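Local coordinates for protein archease, possible chaperone (Thermotoga maritima, PDB 1J5U) that probably activates the tRNA-splicing ligase RtcB by promoting its guanylylation, and binds a calcium ion, at residues 49-60 against 75-85. Residues are numbered along the deposited sequence; the frame is centred on the assembly and turned at random.
Sequences IVLDTEEKEKMY and DWILEISKGWA
D75 meets Y60 and K58 through one carboxylate oxygen. Y60 OH donates a very short 2.5 Å bond to D75 OD1, and K58 NZ reaches the same OD1 at 2.8 Å on its syn lone pair, a salt bridge; a water links D75 OD2 to K58 NZ, weakly at the lysine end. The next residue, W76, turns the CD1–NE1 edge of its indole to the face of the Y60 ring: the centroids lie 5.1 Å apart with planes at 82°, an offset edge-to-face pair. F100 of strand 95-105 also meets the W76 ring, placing this pair between helix 66-81 and the sheet. E79, bent at chi2 (-63°), spreads its carboxylate between two lysines. OE1 takes K56 NZ at 2.7 Å from the syn side, 29° out of the carboxylate plane, whereas K58 NZ comes to OE2 at 3.0 Å from the anti side, also tilted. I80 CD1 touches I49 CD1. At G83, positive phi closes a Schellman motif, after which W84 sets its indole against K56 and E54 of strand 54-60. K56 crosses one face of that ring at about a right angle, its CD 3.7 Å from the five-membered centroid and its NZ in cation-pi range, while the E54 side chain meets CH2. A leucine in place of W84 would probably deprive K56 of its cation-pi partner and leave its aliphatic chain less firmly guided toward E79. A85 CB then packs against I49 CG2 and L51 CD2. Helix segment 75-81 and strand 54-60 run nearly antiparallel, their axes 11.8 Å apart at closest approach, a separation spanned by long side chains. K58 joins D75 to E79 and K56 pairs with E79 alone, so two lysines and two carboxylates form a partly exposed salt-bridge network of closely balanced charge, which probably lowers the cost of burying E79.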
loop_
_atom_site.group_PDB
_atom_site.type_symbol
_atom_site.label_atom_id
_atom_site.label_comp_id
_atom_site.label_asym_id
_atom_site.label_seq_id
_atom_site.Cartn_x
_atom_site.Cartn_y
_atom_site.Cartn_z
ATOM N N ILE A 49 -1.753 1.735 12.627
ATOM C CA ILE A 49 -2.276 0.422 12.954
ATOM C C ILE A 49 -1.498 -0.285 14.050
ATOM O O ILE A 49 -0.274 -0.306 14.048
ATOM C CB ILE A 49 -2.316 -0.468 11.668
ATOM C CG1 ILE A 49 -3.356 0.098 10.712
ATOM C CG2 ILE A 49 -2.639 -1.928 12.013
ATOM C CD1 ILE A 49 -3.316 -0.473 9.299
ATOM N N VAL A 50 -2.227 -0.840 15.007
ATOM C CA VAL A 50 -1.618 -1.599 16.097
ATOM C C VAL A 50 -2.140 -3.009 15.843
ATOM O O VAL A 50 -3.340 -3.209 15.625
ATOM C CB VAL A 50 -2.073 -1.094 17.499
ATOM C CG1 VAL A 50 -1.387 -1.905 18.598
ATOM C CG2 VAL A 50 -1.716 0.379 17.662
ATOM N N LEU A 51 -1.244 -3.983 15.856
ATOM C CA LEU A 51 -1.637 -5.354 15.551
ATOM C C LEU A 51 -1.902 -6.313 16.704
ATOM O O LEU A 51 -1.263 -6.242 17.748
ATOM C CB LEU A 51 -0.576 -5.990 14.643
ATOM C CG LEU A 51 -0.233 -5.285 13.328
ATOM C CD1 LEU A 51 0.894 -6.031 12.636
ATOM C CD2 LEU A 51 -1.458 -5.232 12.444
ATOM N N ASP A 52 -2.856 -7.213 16.496
ATOM C CA ASP A 52 -3.138 -8.259 17.469
ATOM C C ASP A 52 -2.262 -9.413 16.967
ATOM O O ASP A 52 -1.465 -9.231 16.039
ATOM C CB ASP A 52 -4.610 -8.675 17.460
ATOM C CG ASP A 52 -5.455 -7.900 18.477
ATOM O OD1 ASP A 52 -4.942 -7.592 19.574
ATOM O OD2 ASP A 52 -6.644 -7.620 18.189
ATOM N N THR A 53 -2.417 -10.601 17.544
ATOM C CA THR A 53 -1.582 -11.729 17.150
ATOM C C THR A 53 -2.150 -12.676 16.105
ATOM O O THR A 53 -1.388 -13.337 15.406
ATOM C CB THR A 53 -1.217 -12.566 18.370
ATOM O OG1 THR A 53 -2.417 -13.105 18.930
ATOM C CG2 THR A 53 -0.521 -11.706 19.413
ATOM N N GLU A 54 -3.475 -12.753 16.006
ATOM C CA GLU A 54 -4.120 -13.660 15.062
ATOM C C GLU A 54 -3.673 -13.370 13.633
ATOM O O GLU A 54 -3.592 -12.209 13.215
ATOM C CB GLU A 54 -5.642 -13.555 15.190
ATOM C CG GLU A 54 -6.414 -14.411 14.226
ATOM C CD GLU A 54 -7.918 -14.300 14.399
ATOM O OE1 GLU A 54 -8.406 -13.214 14.786
ATOM O OE2 GLU A 54 -8.619 -15.294 14.123
ATOM N N GLU A 55 -3.365 -14.432 12.893
ATOM C CA GLU A 55 -2.889 -14.291 11.522
ATOM C C GLU A 55 -3.806 -14.891 10.469
ATOM O O GLU A 55 -4.696 -15.695 10.761
ATOM C CB GLU A 55 -1.493 -14.901 11.399
ATOM C CG GLU A 55 -0.418 -14.137 12.139
ATOM C CD GLU A 55 0.904 -14.882 12.172
ATOM O OE1 GLU A 55 1.114 -15.759 11.314
ATOM O OE2 GLU A 55 1.743 -14.586 13.044
ATOM N N LYS A 56 -3.557 -14.498 9.230
ATOM C CA LYS A 56 -4.332 -14.942 8.083
ATOM C C LYS A 56 -3.410 -14.740 6.876
ATOM O O LYS A 56 -2.609 -13.794 6.865
ATOM C CB LYS A 56 -5.581 -14.067 7.988
ATOM C CG LYS A 56 -6.248 -13.992 6.658
ATOM C CD LYS A 56 -7.519 -13.163 6.760
ATOM C CE LYS A 56 -7.726 -12.340 5.504
ATOM N NZ LYS A 56 -9.159 -12.016 5.278
ATOM N N GLU A 57 -3.500 -15.601 5.868
ATOM C CA GLU A 57 -2.625 -15.430 4.719
ATOM C C GLU A 57 -3.320 -15.527 3.360
ATOM O O GLU A 57 -4.300 -16.255 3.191
ATOM C CB GLU A 57 -1.470 -16.445 4.797
ATOM C CG GLU A 57 -0.718 -16.413 6.108
ATOM C CD GLU A 57 0.364 -17.472 6.213
ATOM O OE1 GLU A 57 0.127 -18.659 5.888
ATOM O OE2 GLU A 57 1.460 -17.112 6.657
ATOM N N LYS A 58 -2.788 -14.792 2.383
ATOM C CA LYS A 58 -3.315 -14.790 1.025
ATOM C C LYS A 58 -2.136 -14.787 0.070
ATOM O O LYS A 58 -1.027 -14.383 0.445
ATOM C CB LYS A 58 -4.174 -13.546 0.764
ATOM C CG LYS A 58 -5.373 -13.432 1.676
ATOM C CD LYS A 58 -6.151 -12.148 1.414
ATOM C CE LYS A 58 -6.874 -12.198 0.075
ATOM N NZ LYS A 58 -7.745 -10.970 -0.120
HETATM N N MSE A 59 -2.387 -15.241 -1.154
HETATM C CA MSE A 59 -1.375 -15.300 -2.196
HETATM C C MSE A 59 -1.612 -14.186 -3.220
HETATM O O MSE A 59 -2.753 -13.836 -3.531
HETATM C CB MSE A 59 -1.436 -16.630 -2.964
HETATM C CG MSE A 59 -1.186 -17.891 -2.163
HETATM SE SE MSE A 59 0.561 -18.020 -1.330
HETATM C CE MSE A 59 1.592 -17.389 -2.726
ATOM N N TYR A 60 -0.522 -13.653 -3.744
ATOM C CA TYR A 60 -0.584 -12.632 -4.777
ATOM C C TYR A 60 0.445 -13.003 -5.825
ATOM O O TYR A 60 1.489 -13.570 -5.510
ATOM C CB TYR A 60 -0.251 -11.251 -4.202
ATOM C CG TYR A 60 -1.255 -10.775 -3.209
ATOM C CD1 TYR A 60 -2.424 -10.147 -3.628
ATOM C CD2 TYR A 60 -1.053 -10.961 -1.845
ATOM C CE1 TYR A 60 -3.364 -9.718 -2.721
ATOM C CE2 TYR A 60 -2.001 -10.534 -0.919
ATOM C CZ TYR A 60 -3.153 -9.915 -1.370
ATOM O OH TYR A 60 -4.094 -9.509 -0.468
ATOM N N ASP A 75 -5.795 -4.429 -2.631
ATOM C CA ASP A 75 -6.458 -5.546 -1.990
ATOM C C ASP A 75 -6.114 -5.497 -0.501
ATOM O O ASP A 75 -6.949 -5.805 0.330
ATOM C CB ASP A 75 -6.033 -6.890 -2.577
ATOM C CG ASP A 75 -6.867 -8.020 -2.007
ATOM O OD1 ASP A 75 -6.358 -8.831 -1.217
ATOM O OD2 ASP A 75 -8.063 -8.040 -2.315
ATOM N N TRP A 76 -4.894 -5.069 -0.167
ATOM C CA TRP A 76 -4.495 -4.940 1.231
ATOM C C TRP A 76 -5.368 -3.900 1.944
ATOM O O TRP A 76 -5.683 -4.047 3.117
ATOM C CB TRP A 76 -3.039 -4.488 1.372
ATOM C CG TRP A 76 -2.011 -5.488 0.937
ATOM C CD1 TRP A 76 -2.222 -6.798 0.574
ATOM C CD2 TRP A 76 -0.608 -5.250 0.796
ATOM N NE1 TRP A 76 -1.036 -7.382 0.212
ATOM C CE2 TRP A 76 -0.025 -6.456 0.341
ATOM C CE3 TRP A 76 0.221 -4.128 1.016
ATOM C CZ2 TRP A 76 1.354 -6.580 0.098
ATOM C CZ3 TRP A 76 1.603 -4.257 0.777
ATOM C CH2 TRP A 76 2.148 -5.475 0.321
ATOM N N ILE A 77 -5.705 -2.826 1.240
ATOM C CA ILE A 77 -6.562 -1.777 1.794
ATOM C C ILE A 77 -7.971 -2.364 2.050
ATOM O O ILE A 77 -8.617 -2.028 3.032
ATOM C CB ILE A 77 -6.627 -0.572 0.828
ATOM C CG1 ILE A 77 -5.283 0.188 0.899
ATOM C CG2 ILE A 77 -7.819 0.345 1.187
ATOM C CD1 ILE A 77 -4.962 1.080 -0.316
ATOM N N LEU A 78 -8.421 -3.254 1.174
ATOM C CA LEU A 78 -9.728 -3.894 1.335
ATOM C C LEU A 78 -9.639 -4.750 2.594
ATOM O O LEU A 78 -10.522 -4.697 3.448
ATOM C CB LEU A 78 -10.075 -4.769 0.118
ATOM C CG LEU A 78 -11.382 -5.595 0.161
ATOM C CD1 LEU A 78 -12.618 -4.682 0.391
ATOM C CD2 LEU A 78 -11.531 -6.351 -1.153
ATOM N N GLU A 79 -8.561 -5.519 2.723
ATOM C CA GLU A 79 -8.387 -6.351 3.908
ATOM C C GLU A 79 -8.340 -5.499 5.165
ATOM O O GLU A 79 -8.877 -5.892 6.230
ATOM C CB GLU A 79 -7.105 -7.197 3.801
ATOM C CG GLU A 79 -7.237 -8.394 2.856
ATOM C CD GLU A 79 -8.283 -9.389 3.341
ATOM O OE1 GLU A 79 -8.461 -9.504 4.575
ATOM O OE2 GLU A 79 -8.910 -10.056 2.487
ATOM N N ILE A 80 -7.682 -4.340 5.072
ATOM C CA ILE A 80 -7.602 -3.470 6.240
ATOM C C ILE A 80 -9.036 -3.059 6.643
ATOM O O ILE A 80 -9.360 -3.035 7.829
ATOM C CB ILE A 80 -6.723 -2.215 5.969
ATOM C CG1 ILE A 80 -5.234 -2.601 6.049
ATOM C CG2 ILE A 80 -7.018 -1.102 7.024
ATOM C CD1 ILE A 80 -4.281 -1.485 5.651
ATOM N N SER A 81 -9.892 -2.756 5.671
ATOM C CA SER A 81 -11.277 -2.385 6.002
ATOM C C SER A 81 -12.009 -3.568 6.636
ATOM O O SER A 81 -13.048 -3.394 7.265
ATOM C CB SER A 81 -12.053 -1.893 4.762
ATOM O OG SER A 81 -12.421 -2.937 3.870
ATOM N N LYS A 82 -11.461 -4.772 6.485
ATOM C CA LYS A 82 -12.081 -5.960 7.066
ATOM C C LYS A 82 -11.430 -6.300 8.391
ATOM O O LYS A 82 -11.737 -7.321 9.002
ATOM C CB LYS A 82 -11.960 -7.159 6.110
ATOM C CG LYS A 82 -12.777 -7.003 4.837
ATOM C CD LYS A 82 -12.650 -8.212 3.926
ATOM C CE LYS A 82 -13.524 -8.052 2.686
ATOM N NZ LYS A 82 -13.402 -9.234 1.772
ATOM N N GLY A 83 -10.520 -5.447 8.838
ATOM C CA GLY A 83 -9.846 -5.697 10.093
ATOM C C GLY A 83 -8.535 -6.466 9.983
ATOM O O GLY A 83 -8.020 -6.921 10.991
ATOM N N TRP A 84 -7.970 -6.589 8.783
ATOM C CA TRP A 84 -6.708 -7.314 8.613
ATOM C C TRP A 84 -5.605 -6.457 7.932
ATOM O O TRP A 84 -5.818 -5.912 6.866
ATOM C CB TRP A 84 -6.938 -8.584 7.769
ATOM C CG TRP A 84 -7.861 -9.610 8.409
ATOM C CD1 TRP A 84 -9.203 -9.738 8.227
ATOM C CD2 TRP A 84 -7.489 -10.612 9.359
ATOM N NE1 TRP A 84 -9.700 -10.759 9.009
ATOM C CE2 TRP A 84 -8.666 -11.314 9.713
ATOM C CE3 TRP A 84 -6.273 -10.985 9.945
ATOM C CZ2 TRP A 84 -8.663 -12.367 10.629
ATOM C CZ3 TRP A 84 -6.273 -12.044 10.863
ATOM C CH2 TRP A 84 -7.462 -12.718 11.191
ATOM N N ALA A 85 -4.426 -6.396 8.536
ATOM C CA ALA A 85 -3.335 -5.612 7.971
ATOM C C ALA A 85 -2.158 -6.459 7.474
ATOM O O ALA A 85 -1.775 -7.443 8.110
ATOM C CB ALA A 85 -2.846 -4.595 9.007
HETATM O O HOH W 1 -9.817 -9.723 -1.590
#